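Local atomic coordinates of FKBO (Streptomyces hygroscopicus, PDB entry 4BPS), a protein that hydrolyses chorismate to a dihydroxylated cyclohexadiene carboxylic acid and pyruvate, in the biosynthesis of the immunosuppressants FK506 and FK520. Residues L41-T46 with A57-V62; T49-V54 with G89-R94; S16-Y21 with G237-I242. All coordinates share one frame; numbering follows the deposited sequence.

Contacts 1 and 2 are neighbours, their centres 10 Å apart, whereas contact 3 lies 21 Å from contact 1 and 22 Å from contact 2, centre to centre. Strand 57-62 of contact 1 pairs with strand 52-54 of contact 2 in a five-stranded mixed sheet; strand 90-94, the other half of contact 2, belongs to a six-stranded sheet that also packs on contact 1. Along the chain the segments of contacts 1 and 2 alternate, and both fall between the two halves of contact 3. Contact 3 ties the chain leading into strand 21-25 to strand 239-249 of a third sheet. Together the contacts therefore join parts of all three sheets in one monomer.

Contact 1: L41-T46 with A57-V62; sequences LIEHGT and APRTAV
Glu43 and Arg59 meet because their side chains rise on the same face of the sheet and then converge: Glu43 sets CG beside its backbone N (chi1 -57°) and runs extended beyond it, while Arg59 bends at chi2 (-98°) so that its guanidinium swings over to the neighbouring strand. Glu43 OE1 takes one salt bridge built of two hydrogen bonds, a short one from Arg59 NH2 (2.7 Å) and a weak one from Arg59 NE (3.1 Å). The oxygen sits at the guanidinium edge, close to its plane, and NH2 approaches it on the syn side but somewhat out of the carboxylate plane; the two planes are 85° apart. A glutamine here would probably leave the Arg59 charge without its mate and weaken the grip on NE and NH2.

Beneath the ion pair the backbones run parallel. Glu43 N bonds Thr60 O at 2.9 Å and Glu43 O accepts from Val62 N at 2.8 Å, straddling Ala61. Leu41 N reaches Pro58 O at 2.9 Å and Leu41 O receives a weak bond from Thr60 N, straddling Arg59 likewise. Leu41 CD1 packs on Ala57 CB at 3.6 Å. On the opposite face Ile42 CG2 touches Val62 CG2 at 3.8 Å, and Val62 CG2 comes obliquely to the His44 ring, whose nitrogens are bound by Thr64 and Glu74. That face packs on strands 98-105 and 189-196 through Ile42, Thr60 and Val62. Such backbone bonds, alternately flanking Arg59 and Ala61, are the signature of a parallel strand pair, here within a mixed five-stranded sheet packed against a second sheet.

Contact 2: T49-V54 with G89-R94; sequences TDVSLV and GIAWAR
Ser52 and Ala91 mark the closest approach of the two backbones, CA to CA 6.0 Å, where Ser52 O also lies 3.9 Å from Ala91 CB. The axes of strands 52-54 and 90-94 come within 6.9 Å and their directions differ by 37°, a spacing too wide for the two to be partners in one sheet. Each is hydrogen-bonded elsewhere: Ser52 with Arg59 on one side, Ala91 with Val102 and Trp92 with Gly85 on the other. Gly89, just before strand 90-94, has a positive phi (85°) at which a side chain would jam against the preceding carbonyl.

Ala91 carries the contact, its methyl directed at the facing segment. Val51 places CG1 opposite its own backbone N (chi1 174°), and Val51 CG1 presses on Ala91 CB at 3.4 Å, closer than two methyls normally sit. From further along, Leu53 brings CD2 to 4.0 Å from Ala91 CB and to 3.8 Å from Trp92 O, so that one alanine methyl is approached by two branched side chains. Leu53 also touches Met86 and Pro58, and Val51 rests on Val102 and Thr60, which carries the packing on to both sheets.

The Trp92 CB leaves its strand away from the 49-54 segment, and the side chain packs on Leu125 and Leu129 of helix 112-129, with its NE1 bonded to Asp87. Strand 90-94 thus has the helix on one side and, on the other, residues of strands 52-54 and 57-62.

With neither a polar bond nor a charge pair between the two segments, what they share directly is van der Waals contact of methyl groups, while each strand is held by its own sheet; the small Ala91 side chain is consistent with so close an approach of Val51.

Contact 3: S16-Y21 with G237-I242; sequences SVTAPY and GGRLFI
Arg239 binds two consecutive backbone carbonyls, those of Ala19 and Pro20, at the start of strand 239-249 in this YjgF-fold enzyme, and so holds the chain that leads into strand 21-25 against another sheet. Arg239 NH2 donates to Ala19 O at 2.9 Å, nearly straight (164°) and almost in the guanidinium plane. Arg239 NE gives its main bond to Pro20 O, also 2.9 Å but more bent (135°), and only a weak one to Ala19 O at 3.5 Å. Both donors stand above the planes of the carbonyls they reach in their main bonds, away from the lone-pair directions. The third nitrogen, NH1, is used by Ala344 O at the C-terminal end of the chain, so all three nitrogens of the group are engaged by main-chain oxygens, which probably restrains rotation of the plane.

With CB already directed at the loop, the bend of Arg239 at chi2 (-66°) brings the guanidinium to the carbonyls of Ala19 and Pro20. Tyr21 CB covers one face, and Gly237 O with a water lies over the other, toward the rim. That water bridges the segments: it accepts from Ala19 N at 2.9 Å and donates to Gly237 O at 2.7 Å. Ala19 is therefore satisfied at both its N and its O. Further back, Thr18 N is taken by Gln79 OE1.

Tyr21 CD1 comes to 3.5 Å from Arg239 NH2, meeting it obliquely, while the Tyr21 ring also meets His77. Pro20 O faces the edge of the Phe241 ring, and Arg239 CB lies 3.7 Å above one face of that ring, offset toward the rim. Beside it, Pro20 CB approaches Phe241 CZ at 4.4 Å.

Contact 1: L41-T46 with A57-V62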
ATOM      1  N   LEU A  41      -0.928 -13.350   2.277  1.00  7.25           N
ATOM      2  CA  LEU A  41      -1.070 -13.395   0.830  1.00  9.30           C
ATOM      3  C   LEU A  41      -2.235 -12.532   0.376  1.00  6.62           C
ATOM      4  O   LEU A  41      -3.329 -12.614   0.939  1.00  7.51           O
ATOM      5  CB  LEU A  41      -1.341 -14.854   0.383  1.00 15.23           C
ATOM      6  CG  LEU A  41      -0.380 -15.975   0.781  1.00 21.27           C
ATOM      7  CD1 LEU A  41      -0.841 -16.620   2.063  1.00 23.09           C
ATOM      8  CD2 LEU A  41      -0.331 -16.974  -0.327  1.00 23.31           C
ATOM      9  N   ILE A  42      -2.003 -11.739  -0.666  1.00  5.20           N
ATOM     10  CA  ILE A  42      -3.051 -10.937  -1.295  1.00  5.37           C
ATOM     11  C   ILE A  42      -3.139 -11.351  -2.757  1.00  5.32           C
ATOM     12  O   ILE A  42      -2.166 -11.219  -3.507  1.00  5.92           O
ATOM     13  CB  ILE A  42      -2.747  -9.422  -1.205  1.00  6.55           C
ATOM     14  CG1 ILE A  42      -2.542  -8.998   0.259  1.00  7.88           C
ATOM     15  CG2 ILE A  42      -3.838  -8.632  -1.906  1.00  7.03           C
ATOM     16  CD1 ILE A  42      -3.755  -9.194   1.158  1.00  9.06           C
ATOM     17  N   GLU A  43      -4.300 -11.876  -3.136  1.00  5.37           N
ATOM     18  CA  GLU A  43      -4.526 -12.327  -4.515  1.00  6.17           C
ATOM     19  C   GLU A  43      -5.132 -11.210  -5.349  1.00  6.41           C
ATOM     20  O   GLU A  43      -6.283 -10.819  -5.158  1.00  8.59           O
ATOM     21  CB  GLU A  43      -5.447 -13.549  -4.522  1.00  7.56           C
ATOM     22  CG  GLU A  43      -4.871 -14.675  -3.687  1.00 11.77           C
ATOM     23  CD  GLU A  43      -5.749 -15.889  -3.641  1.00 18.21           C
ATOM     24  OE1 GLU A  43      -6.988 -15.737  -3.653  1.00 20.92           O
ATOM     25  OE2 GLU A  43      -5.202 -17.005  -3.571  1.00 20.33           O
ATOM     26  N   HIS A  44      -4.342 -10.654  -6.266  1.00  5.68           N
ATOM     27  CA  HIS A  44      -4.817  -9.632  -7.196  1.00  5.21           C
ATOM     28  C   HIS A  44      -5.406 -10.305  -8.408  1.00  5.66           C
ATOM     29  O   HIS A  44      -4.791 -11.178  -8.995  1.00  6.99           O
ATOM     30  CB  HIS A  44      -3.639  -8.761  -7.642  1.00  5.56           C
ATOM     31  CG  HIS A  44      -3.076  -7.952  -6.525  1.00  5.15           C
ATOM     32  ND1 HIS A  44      -3.661  -6.780  -6.091  1.00  5.62           N
ATOM     33  CD2 HIS A  44      -2.020  -8.197  -5.714  1.00  5.38           C
ATOM     34  CE1 HIS A  44      -2.967  -6.333  -5.056  1.00  5.65           C
ATOM     35  NE2 HIS A  44      -1.963  -7.167  -4.815  1.00  5.78           N
ATOM     36  N   GLY A  45      -6.607  -9.925  -8.800  1.00  5.67           N
ATOM     37  CA  GLY A  45      -7.250 -10.604  -9.907  1.00  6.32           C
ATOM     38  C   GLY A  45      -8.596  -9.972 -10.214  1.00  5.50           C
ATOM     39  O   GLY A  45      -8.819  -8.787  -9.927  1.00  5.62           O
ATOM     40  N   THR A  46      -9.488 -10.789 -10.762  1.00  5.70           N
ATOM     41  CA  THR A  46     -10.751 -10.321 -11.299  1.00  5.74           C
ATOM     42  C   THR A  46     -11.952 -10.642 -10.391  1.00  5.87           C
ATOM     43  O   THR A  46     -13.099 -10.691 -10.844  1.00  6.70           O
ATOM     44  CB  THR A  46     -10.985 -10.875 -12.726  1.00  6.57           C
ATOM     45  OG1 THR A  46     -11.030 -12.310 -12.652  1.00  7.42           O
ATOM     46  CG2 THR A  46      -9.905 -10.438 -13.682  1.00  7.06           C
ATOM     47  N   ALA A  57      -1.825 -18.352   7.593  1.00  9.37           N
ATOM     48  CA  ALA A  57      -1.456 -17.192   6.787  1.00  9.43           C
ATOM     49  C   ALA A  57      -2.717 -16.425   6.398  1.00  7.35           C
ATOM     50  O   ALA A  57      -3.586 -16.996   5.742  1.00  7.63           O
ATOM     51  CB  ALA A  57      -0.718 -17.648   5.544  1.00 11.37           C
ATOM     52  N   PRO A  58      -2.848 -15.156   6.821  1.00  6.38           N
ATOM     53  CA  PRO A  58      -3.978 -14.354   6.347  1.00  6.29           C
ATOM     54  C   PRO A  58      -3.990 -14.296   4.831  1.00  6.47           C
ATOM     55  O   PRO A  58      -2.928 -14.119   4.208  1.00  7.54           O
ATOM     56  CB  PRO A  58      -3.694 -12.968   6.922  1.00  7.95           C
ATOM     57  CG  PRO A  58      -2.870 -13.202   8.110  1.00  8.32           C
ATOM     58  CD  PRO A  58      -2.048 -14.434   7.818  1.00  7.44           C
ATOM     59  N   ARG A  59      -5.187 -14.370   4.256  1.00  6.15           N
ATOM     60  CA  ARG A  59      -5.338 -14.316   2.821  1.00  7.36           C
ATOM     61  C   ARG A  59      -6.634 -13.634   2.429  1.00  6.45           C
ATOM     62  O   ARG A  59      -7.658 -13.814   3.096  1.00  7.74           O
ATOM     63  CB  ARG A  59      -5.341 -15.759   2.282  1.00 12.86           C
ATOM     64  CG  ARG A  59      -5.659 -15.923   0.827  1.00 21.27           C
ATOM     65  CD  ARG A  59      -7.131 -16.290   0.667  1.00 28.24           C
ATOM     66  NE  ARG A  59      -7.502 -16.450  -0.730  1.00 33.55           N
ATOM     67  CZ  ARG A  59      -8.603 -17.070  -1.137  1.00 37.39           C
ATOM     68  NH1 ARG A  59      -9.434 -17.608  -0.250  1.00 37.26           N
ATOM     69  NH2 ARG A  59      -8.856 -17.177  -2.436  1.00 39.24           N
ATOM     70  N   THR A  60      -6.599 -12.885   1.334  1.00  5.54           N
ATOM     71  CA  THR A  60      -7.829 -12.450   0.700  1.00  5.36           C
ATOM     72  C   THR A  60      -7.525 -12.161  -0.763  1.00  5.27           C
ATOM     73  O   THR A  60      -6.367 -12.027  -1.145  1.00  5.82           O
ATOM     74  CB  THR A  60      -8.432 -11.210   1.392  1.00  5.72           C
ATOM     75  OG1 THR A  60      -9.826 -11.087   1.060  1.00  5.66           O
ATOM     76  CG2 THR A  60      -7.737  -9.912   0.997  1.00  6.21           C
ATOM     77  N   ALA A  61      -8.578 -12.051  -1.574  1.00  5.02           N
ATOM     78  CA  ALA A  61      -8.456 -11.658  -2.961  1.00  5.18           C
ATOM     79  C   ALA A  61      -9.088 -10.296  -3.149  1.00  4.82           C
ATOM     80  O   ALA A  61     -10.178 -10.038  -2.616  1.00  5.28           O
ATOM     81  CB  ALA A  61      -9.128 -12.677  -3.868  1.00  6.27           C
ATOM     82  N   VAL A  62      -8.410  -9.435  -3.910  1.00  4.83           N
ATOM     83  CA  VAL A  62      -8.955  -8.118  -4.233  1.00  5.45           C
ATOM     84  C   VAL A  62      -9.091  -7.970  -5.739  1.00  5.03           C
ATOM     85  O   VAL A  62      -8.319  -8.554  -6.521  1.00  5.60           O
ATOM     86  CB  VAL A  62      -8.072  -6.967  -3.637  1.00  5.78           C
ATOM     87  CG1 VAL A  62      -8.187  -6.953  -2.117  1.00  6.57           C
ATOM     88  CG2 VAL A  62      -6.597  -7.090  -4.093  1.00  5.80           C
TER

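Contact 2: T49-V54 with G89-R94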
ATOM      1  N   THR A  49     -12.785 -12.147  -2.310  1.00  5.56           N
ATOM      2  CA  THR A  49     -13.196 -13.177  -1.362  1.00  5.67           C
ATOM      3  C   THR A  49     -13.301 -12.536   0.025  1.00  5.85           C
ATOM      4  O   THR A  49     -12.977 -11.358   0.215  1.00  6.65           O
ATOM      5  CB  THR A  49     -12.171 -14.336  -1.278  1.00  6.05           C
ATOM      6  OG1 THR A  49     -10.938 -13.848  -0.722  1.00  6.28           O
ATOM      7  CG2 THR A  49     -11.889 -14.959  -2.619  1.00  6.82           C
ATOM      8  N   ASP A  50     -13.704 -13.345   1.002  1.00  5.63           N
ATOM      9  CA  ASP A  50     -13.575 -12.930   2.398  1.00  6.10           C
ATOM     10  C   ASP A  50     -12.108 -12.979   2.828  1.00  5.61           C
ATOM     11  O   ASP A  50     -11.215 -13.326   2.049  1.00  5.83           O
ATOM     12  CB  ASP A  50     -14.487 -13.763   3.344  1.00  7.25           C
ATOM     13  CG  ASP A  50     -13.994 -15.208   3.591  1.00  8.06           C
ATOM     14  OD1 ASP A  50     -13.031 -15.682   2.945  1.00  8.87           O
ATOM     15  OD2 ASP A  50     -14.614 -15.881   4.449  1.00  9.40           O
ATOM     16  N   VAL A  51     -11.865 -12.558   4.064  1.00  5.74           N
ATOM     17  CA  VAL A  51     -10.546 -12.670   4.676  1.00  5.78           C
ATOM     18  C   VAL A  51     -10.555 -13.928   5.544  1.00  6.26           C
ATOM     19  O   VAL A  51     -11.514 -14.159   6.314  1.00  7.55           O
ATOM     20  CB  VAL A  51     -10.255 -11.455   5.551  1.00  7.89           C
ATOM     21  CG1 VAL A  51      -8.963 -11.630   6.296  1.00 10.29           C
ATOM     22  CG2 VAL A  51     -10.234 -10.180   4.712  1.00  7.64           C
ATOM     23  N   SER A  52      -9.491 -14.728   5.468  1.00  6.56           N
ATOM     24  CA  SER A  52      -9.424 -15.945   6.269  1.00  6.97           C
ATOM     25  C   SER A  52      -7.966 -16.260   6.547  1.00  6.24           C
ATOM     26  O   SER A  52      -7.066 -15.616   6.002  1.00  7.08           O
ATOM     27  CB  SER A  52     -10.090 -17.127   5.533  1.00  8.35           C
ATOM     28  OG  SER A  52      -9.358 -17.464   4.383  1.00  9.22           O
ATOM     29  N   LEU A  53      -7.743 -17.258   7.398  1.00  6.67           N
ATOM     30  CA  LEU A  53      -6.422 -17.855   7.587  1.00  7.45           C
ATOM     31  C   LEU A  53      -6.335 -19.147   6.787  1.00  8.95           C
ATOM     32  O   LEU A  53      -7.229 -20.002   6.855  1.00 10.10           O
ATOM     33  CB  LEU A  53      -6.178 -18.187   9.056  1.00  7.82           C
ATOM     34  CG  LEU A  53      -6.081 -17.012  10.010  1.00  8.45           C
ATOM     35  CD1 LEU A  53      -6.069 -17.519  11.442  1.00  9.79           C
ATOM     36  CD2 LEU A  53      -4.815 -16.157   9.776  1.00  8.11           C
ATOM     37  N   VAL A  54      -5.249 -19.284   6.039  1.00  9.91           N
ATOM     38  CA  VAL A  54      -4.937 -20.541   5.368  1.00 12.55           C
ATOM     39  C   VAL A  54      -3.635 -21.048   5.962  1.00 14.32           C
ATOM     40  O   VAL A  54      -2.571 -20.455   5.733  1.00 13.33           O
ATOM     41  CB  VAL A  54      -4.814 -20.326   3.874  1.00 15.34           C
ATOM     42  CG1 VAL A  54      -4.401 -21.634   3.163  1.00 16.72           C
ATOM     43  CG2 VAL A  54      -6.134 -19.800   3.342  1.00 17.69           C
ATOM     44  N   GLY A  89     -12.583  -9.205  12.505  1.00  9.40           N
ATOM     45  CA  GLY A  89     -12.502  -9.284  11.055  1.00  9.35           C
ATOM     46  C   GLY A  89     -11.097  -9.251  10.501  1.00  7.80           C
ATOM     47  O   GLY A  89     -10.920  -9.409   9.310  1.00  7.80           O
ATOM     48  N   ILE A  90     -10.104  -8.997  11.354  1.00  6.78           N
ATOM     49  CA  ILE A  90      -8.718  -8.903  10.908  1.00  6.34           C
ATOM     50  C   ILE A  90      -8.071 -10.271  11.044  1.00  6.22           C
ATOM     51  O   ILE A  90      -7.971 -10.797  12.169  1.00  6.95           O
ATOM     52  CB  ILE A  90      -7.920  -7.887  11.758  1.00  6.44           C
ATOM     53  CG1 ILE A  90      -8.603  -6.509  11.817  1.00  6.91           C
ATOM     54  CG2 ILE A  90      -6.489  -7.773  11.215  1.00  6.73           C
ATOM     55  CD1 ILE A  90      -8.041  -5.597  12.923  1.00  7.84           C
ATOM     56  N   ALA A  91      -7.612 -10.836   9.926  1.00  5.57           N
ATOM     57  CA  ALA A  91      -6.768 -12.019   9.981  1.00  5.55           C
ATOM     58  C   ALA A  91      -5.332 -11.559  10.070  1.00  4.96           C
ATOM     59  O   ALA A  91      -4.920 -10.698   9.293  1.00  5.35           O
ATOM     60  CB  ALA A  91      -6.988 -12.911   8.771  1.00  6.20           C
ATOM     61  N   TRP A  92      -4.569 -12.124  11.004  1.00  5.06           N
ATOM     62  CA  TRP A  92      -3.209 -11.678  11.244  1.00  4.98           C
ATOM     63  C   TRP A  92      -2.268 -12.835  11.513  1.00  5.37           C
ATOM     64  O   TRP A  92      -2.672 -13.913  11.955  1.00  5.67           O
ATOM     65  CB  TRP A  92      -3.185 -10.677  12.409  1.00  5.38           C
ATOM     66  CG  TRP A  92      -3.800 -11.175  13.697  1.00  5.81           C
ATOM     67  CD1 TRP A  92      -5.101 -11.014  14.106  1.00  6.40           C
ATOM     68  CD2 TRP A  92      -3.154 -11.941  14.726  1.00  5.82           C
ATOM     69  NE1 TRP A  92      -5.303 -11.616  15.317  1.00  6.29           N
ATOM     70  CE2 TRP A  92      -4.118 -12.175  15.728  1.00  6.00           C
ATOM     71  CE3 TRP A  92      -1.849 -12.431  14.904  1.00  6.21           C
ATOM     72  CZ2 TRP A  92      -3.836 -12.902  16.882  1.00  6.46           C
ATOM     73  CZ3 TRP A  92      -1.564 -13.143  16.080  1.00  6.93           C
ATOM     74  CH2 TRP A  92      -2.560 -13.378  17.039  1.00  6.80           C
ATOM     75  N   ALA A  93      -0.996 -12.571  11.230  1.00  5.24           N
ATOM     76  CA  ALA A  93       0.099 -13.467  11.593  1.00  5.14           C
ATOM     77  C   ALA A  93       1.228 -12.601  12.111  1.00  4.95           C
ATOM     78  O   ALA A  93       1.474 -11.512  11.568  1.00  5.77           O
ATOM     79  CB  ALA A  93       0.581 -14.268  10.380  1.00  6.28           C
ATOM     80  N   ARG A  94       1.934 -13.082  13.134  1.00  5.28           N
ATOM     81  CA  ARG A  94       3.036 -12.308  13.700  1.00  5.29           C
ATOM     82  C   ARG A  94       4.267 -13.188  13.843  1.00  5.27           C
ATOM     83  O   ARG A  94       4.168 -14.400  14.124  1.00  5.40           O
ATOM     84  CB  ARG A  94       2.649 -11.727  15.077  1.00  5.70           C
ATOM     85  CG  ARG A  94       2.525 -12.757  16.197  1.00  6.04           C
ATOM     86  CD  ARG A  94       1.932 -12.132  17.497  1.00  7.57           C
ATOM     87  NE  ARG A  94       1.963 -13.119  18.584  1.00  7.77           N
ATOM     88  CZ  ARG A  94       3.039 -13.392  19.330  1.00  7.59           C
ATOM     89  NH1 ARG A  94       4.162 -12.707  19.163  1.00  7.39           N
ATOM     90  NH2 ARG A  94       3.009 -14.365  20.238  1.00  8.30           N
TER

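Contact 3: S16-Y21 with G237-I242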
ATOM      1  N   SER A  16      18.044 -13.930  16.043  1.00 15.28           N
ATOM      2  CA  SER A  16      17.924 -13.819  14.586  1.00 15.23           C
ATOM      3  C   SER A  16      16.567 -13.172  14.235  1.00 13.67           C
ATOM      4  O   SER A  16      15.510 -13.649  14.692  1.00 14.76           O
ATOM      5  CB  SER A  16      18.029 -15.202  13.922  1.00 18.88           C
ATOM      6  OG  SER A  16      19.265 -15.855  14.198  1.00 21.67           O
ATOM      7  N   VAL A  17      16.596 -12.098  13.450  1.00 12.64           N
ATOM      8  CA  VAL A  17      15.379 -11.417  13.055  1.00 11.90           C
ATOM      9  C   VAL A  17      15.484 -11.003  11.601  1.00 11.77           C
ATOM     10  O   VAL A  17      16.529 -10.522  11.147  1.00 13.79           O
ATOM     11  CB  VAL A  17      15.097 -10.184  13.963  1.00 13.39           C
ATOM     12  CG1 VAL A  17      16.246  -9.190  13.916  1.00 15.57           C
ATOM     13  CG2 VAL A  17      13.796  -9.524  13.559  1.00 13.65           C
ATOM     14  N   THR A  18      14.379 -11.169  10.877  1.00  9.96           N
ATOM     15  CA  THR A  18      14.276 -10.743   9.479  1.00  9.53           C
ATOM     16  C   THR A  18      13.072  -9.806   9.330  1.00  8.31           C
ATOM     17  O   THR A  18      11.961 -10.119   9.752  1.00  8.54           O
ATOM     18  CB  THR A  18      14.102 -11.970   8.564  1.00 10.99           C
ATOM     19  OG1 THR A  18      15.175 -12.889   8.791  1.00 13.54           O
ATOM     20  CG2 THR A  18      14.062 -11.558   7.088  1.00 10.62           C
ATOM     21  N   ALA A  19      13.313  -8.668   8.695  1.00  8.15           N
ATOM     22  CA  ALA A  19      12.266  -7.671   8.439  1.00  7.64           C
ATOM     23  C   ALA A  19      11.401  -8.106   7.252  1.00  7.05           C
ATOM     24  O   ALA A  19      11.816  -8.932   6.446  1.00  7.46           O
ATOM     25  CB  ALA A  19      12.903  -6.327   8.166  1.00  8.05           C
ATOM     26  N   PRO A  20      10.161  -7.596   7.161  1.00  6.44           N
ATOM     27  CA  PRO A  20       9.251  -8.091   6.119  1.00  6.54           C
ATOM     28  C   PRO A  20       9.761  -7.847   4.722  1.00  6.78           C
ATOM     29  O   PRO A  20      10.457  -6.854   4.459  1.00  7.11           O
ATOM     30  CB  PRO A  20       7.958  -7.311   6.371  1.00  7.44           C
ATOM     31  CG  PRO A  20       8.043  -6.938   7.850  1.00  7.79           C
ATOM     32  CD  PRO A  20       9.499  -6.647   8.072  1.00  7.19           C
ATOM     33  N   TYR A  21       9.403  -8.751   3.819  1.00  6.52           N
ATOM     34  CA  TYR A  21       9.784  -8.621   2.425  1.00  7.08           C
ATOM     35  C   TYR A  21       8.739  -9.319   1.569  1.00  6.33           C
ATOM     36  O   TYR A  21       7.909 -10.085   2.055  1.00  6.49           O
ATOM     37  CB  TYR A  21      11.187  -9.188   2.164  1.00  7.79           C
ATOM     38  CG  TYR A  21      11.380 -10.653   2.483  1.00  8.10           C
ATOM     39  CD1 TYR A  21      11.661 -11.078   3.789  1.00  8.02           C
ATOM     40  CD2 TYR A  21      11.325 -11.606   1.495  1.00  8.52           C
ATOM     41  CE1 TYR A  21      11.877 -12.417   4.093  1.00  8.69           C
ATOM     42  CE2 TYR A  21      11.549 -12.949   1.779  1.00  8.18           C
ATOM     43  CZ  TYR A  21      11.853 -13.351   3.089  1.00  9.06           C
ATOM     44  OH  TYR A  21      12.091 -14.674   3.391  1.00 10.54           O
ATOM     45  N   GLY A 237      19.605  -4.780   6.992  1.00 14.94           N
ATOM     46  CA  GLY A 237      18.468  -5.658   7.129  1.00 12.57           C
ATOM     47  C   GLY A 237      17.153  -4.921   6.961  1.00  9.96           C
ATOM     48  O   GLY A 237      16.133  -5.550   6.680  1.00 10.09           O
ATOM     49  N   GLY A 238      17.170  -3.599   7.122  1.00  9.44           N
ATOM     50  CA  GLY A 238      15.953  -2.820   7.008  1.00  8.87           C
ATOM     51  C   GLY A 238      15.497  -2.647   5.574  1.00  7.58           C
ATOM     52  O   GLY A 238      16.201  -2.983   4.624  1.00  8.81           O
ATOM     53  N   ARG A 239      14.276  -2.149   5.452  1.00  6.38           N
ATOM     54  CA  ARG A 239      13.575  -2.081   4.176  1.00  6.68           C
ATOM     55  C   ARG A 239      13.088  -0.671   3.939  1.00  6.23           C
ATOM     56  O   ARG A 239      12.758   0.058   4.884  1.00  6.89           O
ATOM     57  CB  ARG A 239      12.311  -2.957   4.206  1.00  7.64           C
ATOM     58  CG  ARG A 239      12.513  -4.349   4.774  1.00  8.16           C
ATOM     59  CD  ARG A 239      13.413  -5.211   3.908  1.00  7.64           C
ATOM     60  NE  ARG A 239      13.338  -6.595   4.383  1.00  7.38           N
ATOM     61  CZ  ARG A 239      14.283  -7.508   4.213  1.00  8.10           C
ATOM     62  NH1 ARG A 239      15.397  -7.252   3.551  1.00  9.29           N
ATOM     63  NH2 ARG A 239      14.092  -8.718   4.710  1.00  9.13           N
ATOM     64  N   LEU A 240      12.996  -0.294   2.673  1.00  5.43           N
ATOM     65  CA  LEU A 240      12.394   0.982   2.301  1.00  5.55           C
ATOM     66  C   LEU A 240      11.117   0.714   1.509  1.00  5.60           C
ATOM     67  O   LEU A 240      11.170   0.245   0.384  1.00  7.02           O
ATOM     68  CB  LEU A 240      13.392   1.783   1.475  1.00  6.71           C
ATOM     69  CG  LEU A 240      12.975   3.203   1.082  1.00  8.39           C
ATOM     70  CD1 LEU A 240      12.656   4.062   2.295  1.00  8.75           C
ATOM     71  CD2 LEU A 240      14.137   3.811   0.283  1.00  9.83           C
ATOM     72  N   PHE A 241       9.966   0.981   2.122  1.00  5.24           N
ATOM     73  CA  PHE A 241       8.675   0.797   1.463  1.00  5.36           C
ATOM     74  C   PHE A 241       8.242   2.124   0.846  1.00  5.35           C
ATOM     75  O   PHE A 241       8.173   3.138   1.557  1.00  6.10           O
ATOM     76  CB  PHE A 241       7.623   0.369   2.486  1.00  6.02           C
ATOM     77  CG  PHE A 241       7.954  -0.926   3.186  1.00  6.83           C
ATOM     78  CD1 PHE A 241       8.124  -2.096   2.468  1.00  9.26           C
ATOM     79  CD2 PHE A 241       8.116  -0.977   4.558  1.00  8.40           C
ATOM     80  CE1 PHE A 241       8.437  -3.301   3.112  1.00 10.81           C
ATOM     81  CE2 PHE A 241       8.425  -2.174   5.216  1.00  9.10           C
ATOM     82  CZ  PHE A 241       8.559  -3.336   4.494  1.00  9.27           C
ATOM     83  N   ILE A 242       7.963   2.132  -0.461  1.00  5.08           N
ATOM     84  CA  ILE A 242       7.587   3.355  -1.153  1.00  5.21           C
ATOM     85  C   ILE A 242       6.074   3.325  -1.377  1.00  4.92           C
ATOM     86  O   ILE A 242       5.530   2.326  -1.858  1.00  5.17           O
ATOM     87  CB  ILE A 242       8.331   3.494  -2.484  1.00  5.94           C
ATOM     88  CG1 ILE A 242       9.851   3.324  -2.301  1.00  6.79           C
ATOM     89  CG2 ILE A 242       8.001   4.856  -3.111  1.00  6.58           C
ATOM     90  CD1 ILE A 242      10.553   2.884  -3.554  1.00  8.33           C
TER
HETATM   91  O   HOH W   1      15.964  -8.025   7.751  1.00 11.97           O